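Side-chain contact in Glyco_hydro_cc domain-containing protein (Pseudomonas viridiflava, PDB 6UAV), which probably cleaves beta-1,3-glucans as an endo-acting glucanase of glycoside hydrolase family 128, built on a TIM-barrel catalytic domain: residues Leu80-Pro85 and Ala91-Gln96. Sequence-based numbering, arbitrary orientation.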
# COMPACT_ATOMS: atom_id res chain seq x y z
N LEU A 80 7.92 2.37 1.02
CA LEU A 80 7.12 1.20 1.38
C LEU A 80 8.07 0.02 1.43
O LEU A 80 8.97 -0.07 0.55
CB LEU A 80 6.08 0.97 0.29
CG LEU A 80 5.04 2.08 0.18
CD1 LEU A 80 4.25 1.88 -1.13
CD2 LEU A 80 4.12 2.09 1.38
N VAL A 81 7.91 -0.82 2.44
CA VAL A 81 8.81 -1.99 2.56
C VAL A 81 8.03 -3.25 2.87
O VAL A 81 7.10 -3.22 3.71
CB VAL A 81 9.92 -1.69 3.59
CG1 VAL A 81 10.81 -0.54 3.20
CG2 VAL A 81 9.38 -1.47 5.00
N ILE A 82 8.49 -4.33 2.25
CA ILE A 82 8.11 -5.74 2.52
C ILE A 82 6.63 -6.01 2.22
O ILE A 82 5.77 -5.80 3.08
CB ILE A 82 8.52 -6.21 3.93
CG1 ILE A 82 9.99 -5.82 4.25
CG2 ILE A 82 8.30 -7.73 3.93
CD1 ILE A 82 10.68 -6.56 5.36
N ASN A 83 6.38 -6.56 1.03
CA ASN A 83 4.98 -6.82 0.56
C ASN A 83 4.45 -8.16 1.06
O ASN A 83 4.75 -9.16 0.43
CB ASN A 83 4.89 -6.77 -0.95
CG ASN A 83 3.44 -6.67 -1.37
OD1 ASN A 83 2.82 -5.63 -1.18
ND2 ASN A 83 2.90 -7.74 -1.93
N GLU A 84 3.67 -8.18 2.14
CA GLU A 84 3.01 -9.41 2.64
C GLU A 84 4.03 -10.48 2.95
O GLU A 84 4.07 -11.55 2.34
CB GLU A 84 1.97 -9.86 1.61
CG GLU A 84 0.79 -8.87 1.57
CD GLU A 84 -0.42 -9.42 0.81
OE1 GLU A 84 -0.35 -10.61 0.37
OE2 GLU A 84 -1.37 -8.68 0.67
N PRO A 85 4.89 -10.27 3.98
CA PRO A 85 5.88 -11.27 4.33
C PRO A 85 5.30 -12.61 4.75
O PRO A 85 5.95 -13.64 4.56
CB PRO A 85 6.64 -10.64 5.50
CG PRO A 85 5.65 -9.64 6.10
CD PRO A 85 4.86 -9.11 4.91
N ALA A 91 6.06 -11.64 -0.50
CA ALA A 91 7.43 -11.45 -0.02
C ALA A 91 7.95 -12.73 0.63
O ALA A 91 9.19 -13.00 0.53
CB ALA A 91 7.52 -10.23 0.88
N ASN A 92 7.09 -13.49 1.34
CA ASN A 92 7.48 -14.82 1.85
C ASN A 92 8.74 -14.65 2.70
O ASN A 92 9.75 -15.35 2.46
CB ASN A 92 7.66 -15.78 0.70
CG ASN A 92 7.77 -17.21 1.16
OD1 ASN A 92 7.33 -17.54 2.26
ND2 ASN A 92 8.41 -18.03 0.35
N MET A 93 8.69 -13.80 3.73
CA MET A 93 9.88 -13.57 4.61
C MET A 93 9.49 -14.01 6.01
O MET A 93 8.52 -13.50 6.57
CB MET A 93 10.29 -12.11 4.59
CG MET A 93 10.93 -11.75 3.23
SD MET A 93 11.38 -10.04 3.18
CE MET A 93 12.87 -10.06 4.18
N THR A 94 10.27 -14.89 6.60
CA THR A 94 10.08 -15.23 8.03
C THR A 94 10.35 -14.00 8.88
O THR A 94 10.99 -13.03 8.45
CB THR A 94 10.99 -16.37 8.45
OG1 THR A 94 12.32 -15.88 8.32
CG2 THR A 94 10.78 -17.63 7.61
N PRO A 95 9.87 -14.00 10.14
CA PRO A 95 10.24 -12.90 11.05
C PRO A 95 11.76 -12.66 11.13
O PRO A 95 12.19 -11.48 11.11
CB PRO A 95 9.59 -13.36 12.38
CG PRO A 95 8.33 -14.10 11.89
CD PRO A 95 8.84 -14.88 10.69
N GLN A 96 12.53 -13.73 11.20
CA GLN A 96 14.00 -13.58 11.26
C GLN A 96 14.51 -12.96 9.95
O GLN A 96 15.45 -12.11 10.00
CB GLN A 96 14.67 -14.89 11.60
CG GLN A 96 14.46 -15.28 13.07
CD GLN A 96 15.23 -14.49 14.09
OE1 GLN A 96 16.06 -13.66 13.74
NE2 GLN A 96 14.95 -14.74 15.37
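M93, P85 and A91 carry this contact, in which the loop after barrel strand 78-81 meets the chain leading into helix 95-112. M93 and P85 touch side by side at their roots, CB to CB at 4.0 Å, while M93 N donates to P85 O at 2.9 Å, in the carbonyl plane on a lone pair. Farther out, M93 lies across I82 at about a right angle: with CG anti to its carbonyl carbon (chi1 -72°), the thioether chain brings SD to 3.9 Å from I82 CG2. I82 CG2 also meets A91 CB at 4.0 Å, and A91 CB lies against P85 CA, next to that methyl. A91 N donates to N83 O at 3.0 Å, nearly in line with the carbonyl bond; A91 CB also lies 3.0 Å from N83 O. T94 N-caps the helix through A97 N, and W135 NE1 donates to M93 O. E84 turns its carboxylate away, to H160 and N122, at the C-terminal end of the strands, where TIM-barrel glycosidases carry their active sites. Two backbone bonds, together with a small apolar cluster, thus tie both ends of this beta-alpha loop, consistent with a backbone held firmly at N83 and P85, on either side of E84 in sequence.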